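Local atomic coordinates of putative oxidoreductase molybdopterin-binding subunit (Sulfolobus tokodaii, PDB entry 4ZOH), a protein that probably serves as the molybdopterin-binding subunit of an oxidoreductase of the xanthine dehydrogenase and aldehyde oxidase family, carrying molybdenum and a pterin cytosine dinucleotide. Residues S300-R303 / M304-G307; T328-Y331 / R332-R336; E11-R14 / L15-G18; G605-I608 / G609-Q613. One frame throughout, in Å; residues are numbered along the deposited sequence.

Interactions 2 and 4 converge on N8' of the pterin cytosine dinucleotide, which both Arg332 and Gln606 meet, and the two contacts are joined directly by Arg332 NH1 to Gln613 OE1 at 2.7 Å. Interaction 1 stands one step behind, touching interaction 2 through Thr301 OG1 and Gly335 O at 2.8 Å, so the end of helix 288-304 backs the loop that carries Arg332. Its nearest atoms to interaction 4 are about 16 Å away. Interaction 3 sits apart, its centre about 40 Å from that of interaction 1, yet the side chain of Glu11 comes to about 7 Å from the cofactor and that of Leu15 to about 8 Å from an iron-sulfur cluster.

Interaction 1: S300-R303 / M304-G307; sequences STVR and MLPG
Met304 folds its side chain back over the last turn of helix 288-304, with CG resting on Ser300 O at 3.1 Å, a tight approach. That position follows from its first torsion, which sets CG anti to its own carbonyl carbon (chi1 -59°); further bends at chi2 and chi3 curl the chain, SD passes the Arg303 carbonyl, and the end leads away, the side chain packing on Arg336. Leu305 points to a different flank. Its CB lies 3.4 Å from Val302 O, CG is shared between the carbonyl oxygens of Thr301 and Val302, and CD1 reaches CG1 of Val302 at 4.3 Å, a loose apolar touch between two branch ends. Arg303 leads away from both, touching what follows mainly through its CB, while its backbone oxygen receives the ring edge of Pro306, CD at 3.4 Å.

The backbone loosens in step. Met304 N makes weak bonds to Ser300 O and Thr301 O, and Leu305 N combines a weak bond to Thr301 O with a better one to Val302 O at 3.2 Å. The shift from four-residue to three-residue spacing marks the helix running out. Asn374 ND2 takes up Arg303 O, and Leu305 packs on Phe342 of helix 336-353 and Ile316 of strand 313-321. Gly307 N then bonds Met304 O at 2.8 Å, and glycine suits the positive phi reached there. The whole is a helix C-terminus closing into a type I beta turn, which directs the chain toward strand 313-321 within the molybdopterin cofactor-binding domain.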
# COMPACT_ATOMS: atom_id res chain seq x y z
N SER A 300 -39.06 13.69 1.89
CA SER A 300 -38.99 13.78 0.42
C SER A 300 -40.20 13.09 -0.19
O SER A 300 -40.84 13.66 -1.09
CB SER A 300 -37.70 13.13 -0.06
OG SER A 300 -36.64 13.95 0.33
N THR A 301 -40.55 11.90 0.35
CA THR A 301 -41.70 11.19 -0.13
C THR A 301 -43.00 12.04 -0.03
O THR A 301 -43.72 12.20 -1.04
CB THR A 301 -41.92 9.94 0.68
OG1 THR A 301 -40.74 9.14 0.63
CG2 THR A 301 -43.14 9.15 0.18
N VAL A 302 -43.27 12.61 1.16
CA VAL A 302 -44.49 13.43 1.35
C VAL A 302 -44.42 14.64 0.44
O VAL A 302 -45.36 14.93 -0.28
CB VAL A 302 -44.78 13.92 2.81
CG1 VAL A 302 -46.23 14.45 2.91
CG2 VAL A 302 -44.64 12.79 3.80
N ARG A 303 -43.30 15.34 0.43
CA ARG A 303 -43.32 16.59 -0.26
C ARG A 303 -43.46 16.44 -1.79
O ARG A 303 -43.71 17.42 -2.48
CB ARG A 303 -42.15 17.47 0.16
CG ARG A 303 -40.79 17.14 -0.44
CD ARG A 303 -39.72 17.57 0.59
NE ARG A 303 -39.62 19.02 0.53
CZ ARG A 303 -38.70 19.71 -0.12
NH1 ARG A 303 -37.67 19.10 -0.73
NH2 ARG A 303 -38.77 21.04 -0.11
N MET A 304 -43.29 15.23 -2.32
CA MET A 304 -43.31 15.06 -3.79
C MET A 304 -44.61 14.44 -4.28
O MET A 304 -44.82 14.38 -5.49
CB MET A 304 -42.12 14.22 -4.34
CG MET A 304 -40.76 14.82 -4.00
SD MET A 304 -40.43 16.44 -4.65
CE MET A 304 -40.49 15.97 -6.38
N LEU A 305 -45.44 13.94 -3.35
CA LEU A 305 -46.84 13.53 -3.62
C LEU A 305 -47.69 14.43 -4.54
O LEU A 305 -48.51 13.91 -5.24
CB LEU A 305 -47.61 13.39 -2.31
CG LEU A 305 -47.37 12.11 -1.52
CD1 LEU A 305 -48.11 12.11 -0.18
CD2 LEU A 305 -47.76 10.89 -2.31
N PRO A 306 -47.52 15.76 -4.54
CA PRO A 306 -48.35 16.44 -5.54
C PRO A 306 -47.87 16.25 -7.01
O PRO A 306 -48.60 16.60 -7.96
CB PRO A 306 -48.26 17.93 -5.14
CG PRO A 306 -47.73 17.96 -3.73
CD PRO A 306 -46.80 16.76 -3.71
N GLY A 307 -46.64 15.76 -7.19
CA GLY A 307 -46.12 15.49 -8.51
C GLY A 307 -46.14 16.73 -9.40
O GLY A 307 -45.86 17.85 -8.96

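Interaction 2: T328-Y331 / R332-R336; sequences TQSY and RGAGR. With MCN (pterin cytosine dinucleotide), chain D.
Arg332 lays its CB over the face of the Tyr331 ring, 4.2 Å from the centroid and close to the ring normal, a CH-pi contact between neighbours in the chain. The Tyr331 ring swings clear of its own backbone N (chi1 173°), and Arg332 N lies over the ring near CG, 3.3 Å from that atom. From CB the arginine runs out extended, CG likewise trans to the backbone N (chi1 -162°), and the guanidinium arrives far from the tyrosine, turned 89° to its ring. N8' of the pterin cytosine dinucleotide lies over one guanidinium face, off toward its rim, with Arg332 NH2 nearest at 3.2 Å. NE bonds to Gly671 O and NH1 to Gln613 OE1, which together fix the rotation of the group.

Behind the arginine the chain doubles back: Ala334 N donates to Tyr331 O at 2.7 Å, and the methyl of Ala334 comes to Ser330 OG at 3.6 Å, a hydroxyl whose polar partner is Asn297. A water accepts from Gly335 N at 3.1 Å. Gly333 to Arg336 form a type I' turn, and Gly335 is the N-cap of helix 336-353. The side chain of Ser330 lies about 5 Å from molybdenum. Because N8' sits above the guanidinium rather than in line with an N-H, the contact is probably electrostatic and dispersive, and the positive charge would probably favour electron density at N8'.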
# COMPACT_ATOMS: atom_id res chain seq x y z
N THR A 328 -33.13 1.29 8.07
CA THR A 328 -33.42 1.65 6.69
C THR A 328 -32.50 2.82 6.31
O THR A 328 -32.23 3.66 7.14
CB THR A 328 -34.91 2.09 6.58
OG1 THR A 328 -35.74 1.09 7.22
CG2 THR A 328 -35.33 2.30 5.02
N GLN A 329 -32.09 2.90 5.04
CA GLN A 329 -31.18 3.97 4.56
C GLN A 329 -31.59 4.47 3.20
O GLN A 329 -32.35 3.84 2.52
CB GLN A 329 -29.77 3.40 4.27
CG GLN A 329 -29.16 2.51 5.27
CD GLN A 329 -27.85 1.90 4.76
OE1 GLN A 329 -27.68 0.67 4.75
NE2 GLN A 329 -26.96 2.75 4.30
N SER A 330 -30.94 5.52 2.75
CA SER A 330 -31.11 6.02 1.39
C SER A 330 -30.87 4.84 0.44
O SER A 330 -29.89 4.07 0.57
CB SER A 330 -30.09 7.06 1.07
OG SER A 330 -30.52 8.33 1.45
N TYR A 331 -31.79 4.70 -0.51
CA TYR A 331 -31.55 3.94 -1.75
C TYR A 331 -31.98 4.83 -2.92
O TYR A 331 -33.04 5.51 -2.84
CB TYR A 331 -32.32 2.67 -1.77
CG TYR A 331 -32.27 1.89 -3.07
CD1 TYR A 331 -31.02 1.48 -3.63
CD2 TYR A 331 -33.42 1.57 -3.75
CE1 TYR A 331 -30.95 0.69 -4.76
CE2 TYR A 331 -33.37 0.81 -4.90
CZ TYR A 331 -32.12 0.36 -5.41
OH TYR A 331 -32.03 -0.40 -6.56
N ARG A 332 -31.14 4.82 -3.97
CA ARG A 332 -31.35 5.54 -5.22
C ARG A 332 -32.70 6.24 -5.38
O ARG A 332 -33.71 5.60 -5.60
CB ARG A 332 -31.06 4.60 -6.42
CG ARG A 332 -30.84 5.45 -7.71
CD ARG A 332 -30.50 4.56 -8.90
NE ARG A 332 -29.96 5.35 -10.04
CZ ARG A 332 -29.08 4.86 -10.92
NH1 ARG A 332 -28.65 3.61 -10.76
NH2 ARG A 332 -28.57 5.62 -11.90
N GLY A 333 -32.68 7.56 -5.22
CA GLY A 333 -33.87 8.40 -5.15
C GLY A 333 -34.27 8.87 -3.73
O GLY A 333 -34.83 9.93 -3.59
N ALA A 334 -34.03 8.05 -2.72
CA ALA A 334 -34.02 8.47 -1.31
C ALA A 334 -35.34 9.21 -0.93
O ALA A 334 -35.35 10.44 -0.62
CB ALA A 334 -32.81 9.38 -1.08
N GLY A 335 -36.44 8.48 -1.08
CA GLY A 335 -37.78 9.02 -0.77
C GLY A 335 -38.57 9.54 -1.98
O GLY A 335 -39.81 9.51 -1.99
N ARG A 336 -37.87 10.08 -2.98
CA ARG A 336 -38.59 10.62 -4.15
C ARG A 336 -39.30 9.56 -5.02
O ARG A 336 -40.42 9.82 -5.47
CB ARG A 336 -37.72 11.54 -4.97
CG ARG A 336 -37.47 12.86 -4.30
CD ARG A 336 -36.10 12.95 -3.64
NE ARG A 336 -35.08 12.94 -4.66
CZ ARG A 336 -33.77 12.76 -4.45
NH1 ARG A 336 -32.92 12.76 -5.50
NH2 ARG A 336 -33.30 12.58 -3.21
N1 MCN D . -24.95 14.23 -16.21
C2 MCN D . -24.83 15.11 -17.28
N3 MCN D . -25.67 16.17 -17.43
C4 MCN D . -26.68 16.35 -16.49
C5 MCN D . -26.83 15.47 -15.42
C6 MCN D . -25.94 14.41 -15.26
O2 MCN D . -23.95 14.99 -18.14
N4 MCN D . -27.49 17.38 -16.65
C1' MCN D . -23.99 13.13 -16.12
C2D MCN D . -22.81 13.57 -15.25
O2' MCN D . -21.75 14.10 -15.98
C3' MCN D . -22.33 12.26 -14.67
C4D MCN D . -23.63 11.68 -14.30
O4D MCN D . -24.54 12.03 -15.44
O3' MCN D . -21.69 11.45 -15.59
C5' MCN D . -23.76 12.50 -13.03
O5' MCN D . -24.98 12.46 -12.55
PA MCN D . -25.50 13.46 -11.38
O1A MCN D . -24.73 14.64 -11.06
O2A MCN D . -26.93 13.55 -11.84
O3A MCN D . -25.50 12.28 -10.17
PB MCN D . -24.18 11.96 -9.30
O1B MCN D . -24.17 12.91 -8.12
O2B MCN D . -22.92 11.89 -10.05
O3B MCN D . -24.53 10.53 -8.88
C10 MCN D . -25.27 10.20 -7.67
C9' MCN D . -26.39 9.24 -7.99
C8' MCN D . -26.99 8.67 -6.81
S8' MCN D . -27.62 9.73 -5.55
C7' MCN D . -27.21 7.34 -6.67
S7' MCN D . -28.08 6.63 -5.29
C6' MCN D . -26.87 6.39 -7.71
C7 MCN D . -26.67 7.12 -9.08
O9' MCN D . -25.83 8.23 -8.83
N5' MCN D . -25.73 5.53 -7.37
C4A MCN D . -24.85 4.99 -8.32
N8' MCN D . -26.01 6.22 -10.06
C4B MCN D . -25.04 5.33 -9.69
N1' MCN D . -24.28 4.82 -10.66
C2' MCN D . -23.29 3.99 -10.34
N2' MCN D . -22.54 3.52 -11.32
N3' MCN D . -23.02 3.59 -8.99
C4' MCN D . -23.84 4.08 -7.94
O4' MCN D . -23.63 3.71 -6.75
O HOH W 1 -36.00 5.45 -1.04

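Interaction 3: E11-R14 / L15-G18; sequences EDLR and LITG
Thr17 turns its hydroxyl back onto Leu13 by placing OG1 between its own backbone N and carbonyl carbon (chi1 59°), and the same rotation sends CG2 toward Leu13 CD1, 4.2 Å away. Ile16 has a similar first torsion: CG1 (chi1 63°) bends over Asp12 O at 3.4 Å, while CG2 packs against the same oxygen from another branch. They stand at the C-terminal end of the short helix 12-16, Thr17 just beyond it, and the helix ends in a Schellman motif at Gly18, where the chain leaves the helix with positive phi and Gly18 N makes a weak bond to Leu15 O.

One regular helical bond is strong: Ile16 N reaches Asp12 O at 2.8 Å. Leu15 N adds a weak bond to that oxygen, and Thr17 N a weak one to Leu13 O. Leu15 is buried, with CG against Glu11 O at 3.6 Å and CD2 meeting Arg14 NH1 obliquely at 4.0 Å, so an apolar branch runs past a guanidinium.

The charged ends look outward from the helix. Arg14 forms a salt bridge with Asp210, Asp12 with Arg9, and Glu11 bonds Thr448. Apolar side chains of another protein's chain pack on Leu15, Ile16 and Thr17, while Leu13 touches Gly176 of a second copy of this protein, so this one turn borders two interfaces. Within the turn itself, the hydroxyl and the weakly bonded N of Thr17 share Leu13 O, with Thr17 OG1 donating at 2.7 Å from a position tilted 20° out of the carbonyl plane.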
# COMPACT_ATOMS: atom_id res chain seq x y z
N GLU A 11 -12.27 7.43 -17.05
CA GLU A 11 -12.14 6.45 -15.94
C GLU A 11 -11.91 5.03 -16.47
O GLU A 11 -11.45 4.20 -15.68
CB GLU A 11 -13.41 6.43 -15.01
CG GLU A 11 -13.76 7.77 -14.32
CD GLU A 11 -14.64 8.73 -15.14
OE1 GLU A 11 -14.61 8.69 -16.41
OE2 GLU A 11 -15.30 9.61 -14.49
N ASP A 12 -12.23 4.74 -17.76
CA ASP A 12 -12.36 3.33 -18.18
C ASP A 12 -11.08 2.53 -18.21
O ASP A 12 -11.08 1.32 -17.84
CB ASP A 12 -13.10 3.19 -19.51
CG ASP A 12 -14.55 3.54 -19.39
OD1 ASP A 12 -15.02 3.68 -18.23
OD2 ASP A 12 -15.24 3.66 -20.43
N LEU A 13 -9.97 3.19 -18.57
CA LEU A 13 -8.74 2.45 -18.90
C LEU A 13 -8.25 1.56 -17.76
O LEU A 13 -7.97 0.37 -17.96
CB LEU A 13 -7.61 3.35 -19.44
CG LEU A 13 -6.30 2.60 -19.82
CD1 LEU A 13 -6.56 1.60 -20.95
CD2 LEU A 13 -5.13 3.52 -20.22
N ARG A 14 -8.18 2.14 -16.54
CA ARG A 14 -7.71 1.34 -15.38
C ARG A 14 -8.62 0.16 -15.11
O ARG A 14 -8.16 -0.89 -14.68
CB ARG A 14 -7.72 2.21 -14.10
CG ARG A 14 -6.81 3.40 -14.16
CD ARG A 14 -7.16 4.43 -13.05
NE ARG A 14 -6.93 3.84 -11.73
CZ ARG A 14 -7.89 3.55 -10.84
NH1 ARG A 14 -9.21 3.83 -11.08
NH2 ARG A 14 -7.49 2.98 -9.69
N LEU A 15 -9.92 0.38 -15.31
CA LEU A 15 -10.92 -0.56 -14.87
C LEU A 15 -11.14 -1.70 -15.86
O LEU A 15 -11.41 -2.80 -15.43
CB LEU A 15 -12.25 0.18 -14.63
CG LEU A 15 -12.19 1.34 -13.55
CD1 LEU A 15 -13.57 2.01 -13.32
CD2 LEU A 15 -11.58 0.87 -12.22
N ILE A 16 -11.01 -1.44 -17.17
CA ILE A 16 -11.18 -2.51 -18.17
C ILE A 16 -10.00 -3.40 -18.26
O ILE A 16 -10.11 -4.50 -18.78
CB ILE A 16 -11.50 -1.94 -19.56
CG1 ILE A 16 -10.31 -1.05 -20.11
CG2 ILE A 16 -12.83 -1.23 -19.42
CD1 ILE A 16 -10.65 -0.22 -21.34
N THR A 17 -8.89 -2.93 -17.71
CA THR A 17 -7.59 -3.68 -17.64
C THR A 17 -7.34 -4.25 -16.23
O THR A 17 -6.31 -4.95 -15.97
CB THR A 17 -6.39 -2.80 -18.08
OG1 THR A 17 -6.29 -1.60 -17.23
CG2 THR A 17 -6.53 -2.34 -19.59
N GLY A 18 -8.30 -4.03 -15.32
CA GLY A 18 -8.23 -4.70 -14.00
C GLY A 18 -7.15 -4.12 -13.12
O GLY A 18 -6.61 -4.80 -12.28

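Interaction 4: G605-I608 / G609-Q613; sequences GQAI and GGIVQ. With MCN (pterin cytosine dinucleotide), chain D.
Gln606 and Gly610 are tied by a near-straight backbone bond, Gly610 N to Gln606 O at 3.0 Å, while the Gln606 side chain leaves the helix for the pterin cytosine dinucleotide. There NE2 donates to N8' at 2.8 Å (N-H...N 151°). A bend at chi2 (-54°) turns the amide onto the pyrazine side of the cofactor, and CG packs against the ribose, 3.7 Å from O4D.

Next out, the regular helical bonds continue: Gly609 N to Gly605 O, Ile611 N to Ala607 O at 2.9 Å, and Val612 N to Ile608 O. Gly609 and Gly610 bring no side chains, and the guanidinium of Arg332 comes close to the backbone at Gly610. Ile611 instead folds over the preceding turn, its CG1 3.1 Å from Ala607 O and its CD1 4.4 Å from Ala607 CB.

Farther out, Ile611 and Ile608 pack on Ile651 of strand 651-655, Ile611 also on Tyr588 of strand 583-593, and another protein's chain lies against Ile608 and Val612. This is a glycine-containing stretch of buried alpha helix, packed on a beta sheet and presenting one glutamine to the molybdopterin cofactor pocket.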
# COMPACT_ATOMS: atom_id res chain seq x y z
N GLY A 605 -26.37 6.82 -19.76
CA GLY A 605 -25.88 5.68 -18.97
C GLY A 605 -26.54 5.69 -17.56
O GLY A 605 -27.00 4.69 -17.09
N GLN A 606 -26.64 6.85 -16.94
CA GLN A 606 -27.36 7.01 -15.61
C GLN A 606 -28.86 6.72 -15.72
O GLN A 606 -29.44 6.01 -14.88
CB GLN A 606 -27.16 8.44 -15.09
CG GLN A 606 -25.74 8.66 -14.61
CD GLN A 606 -25.37 7.60 -13.57
OE1 GLN A 606 -24.44 6.79 -13.77
NE2 GLN A 606 -26.14 7.54 -12.49
N ALA A 607 -29.50 7.28 -16.78
CA ALA A 607 -30.93 7.01 -17.03
C ALA A 607 -31.17 5.52 -17.12
O ALA A 607 -32.05 4.98 -16.44
CB ALA A 607 -31.45 7.75 -18.28
N ILE A 608 -30.39 4.84 -17.96
CA ILE A 608 -30.61 3.43 -18.11
C ILE A 608 -30.35 2.64 -16.83
O ILE A 608 -31.13 1.78 -16.52
CB ILE A 608 -29.77 2.84 -19.30
CG1 ILE A 608 -30.28 3.42 -20.64
CG2 ILE A 608 -29.85 1.27 -19.33
CD1 ILE A 608 -29.30 3.11 -21.79
N GLY A 609 -29.20 2.85 -16.14
CA GLY A 609 -28.98 2.14 -14.86
C GLY A 609 -30.15 2.30 -13.86
O GLY A 609 -30.61 1.32 -13.27
N GLY A 610 -30.63 3.54 -13.70
CA GLY A 610 -31.79 3.80 -12.81
C GLY A 610 -33.07 3.16 -13.25
O GLY A 610 -33.77 2.51 -12.44
N ILE A 611 -33.35 3.28 -14.55
CA ILE A 611 -34.51 2.61 -15.14
C ILE A 611 -34.57 1.14 -14.83
O ILE A 611 -35.66 0.61 -14.49
CB ILE A 611 -34.61 2.86 -16.70
CG1 ILE A 611 -35.08 4.31 -16.98
CG2 ILE A 611 -35.64 1.97 -17.35
CD1 ILE A 611 -34.68 4.83 -18.40
N VAL A 612 -33.44 0.45 -14.94
CA VAL A 612 -33.46 -0.99 -14.70
C VAL A 612 -33.65 -1.31 -13.22
O VAL A 612 -34.30 -2.29 -12.87
CB VAL A 612 -32.17 -1.69 -15.28
CG1 VAL A 612 -32.02 -3.12 -14.77
CG2 VAL A 612 -32.21 -1.72 -16.84
N GLN A 613 -33.04 -0.51 -12.33
CA GLN A 613 -33.37 -0.65 -10.87
C GLN A 613 -34.89 -0.42 -10.58
O GLN A 613 -35.53 -1.25 -9.96
CB GLN A 613 -32.45 0.26 -10.02
CG GLN A 613 -31.12 -0.46 -9.81
CD GLN A 613 -30.11 0.49 -9.23
OE1 GLN A 613 -30.12 1.69 -9.53
NE2 GLN A 613 -29.25 -0.02 -8.34
N1 MCN D . -24.95 14.23 -16.21
C2 MCN D . -24.83 15.11 -17.28
N3 MCN D . -25.67 16.17 -17.43
C4 MCN D . -26.68 16.35 -16.49
C5 MCN D . -26.83 15.47 -15.42
C6 MCN D . -25.94 14.41 -15.26
O2 MCN D . -23.95 14.99 -18.14
N4 MCN D . -27.49 17.38 -16.65
C1' MCN D . -23.99 13.13 -16.12
C2D MCN D . -22.81 13.57 -15.25
O2' MCN D . -21.75 14.10 -15.98
C3' MCN D . -22.33 12.26 -14.67
C4D MCN D . -23.63 11.68 -14.30
O4D MCN D . -24.54 12.03 -15.44
O3' MCN D . -21.69 11.45 -15.59
C5' MCN D . -23.76 12.50 -13.03
O5' MCN D . -24.98 12.46 -12.55
PA MCN D . -25.50 13.46 -11.38
O1A MCN D . -24.73 14.64 -11.06
O2A MCN D . -26.93 13.55 -11.84
O3A MCN D . -25.50 12.28 -10.17
PB MCN D . -24.18 11.96 -9.30
O1B MCN D . -24.17 12.91 -8.12
O2B MCN D . -22.92 11.89 -10.05
O3B MCN D . -24.53 10.53 -8.88
C10 MCN D . -25.27 10.20 -7.67
C9' MCN D . -26.39 9.24 -7.99
C8' MCN D . -26.99 8.67 -6.81
S8' MCN D . -27.62 9.73 -5.55
C7' MCN D . -27.21 7.34 -6.67
S7' MCN D . -28.08 6.63 -5.29
C6' MCN D . -26.87 6.39 -7.71
C7 MCN D . -26.67 7.12 -9.08
O9' MCN D . -25.83 8.23 -8.83
N5' MCN D . -25.73 5.53 -7.37
C4A MCN D . -24.85 4.99 -8.32
N8' MCN D . -26.01 6.22 -10.06
C4B MCN D . -25.04 5.33 -9.69
N1' MCN D . -24.28 4.82 -10.66
C2' MCN D . -23.29 3.99 -10.34
N2' MCN D . -22.54 3.52 -11.32
N3' MCN D . -23.02 3.59 -8.99
C4' MCN D . -23.84 4.08 -7.94
O4' MCN D . -23.63 3.71 -6.75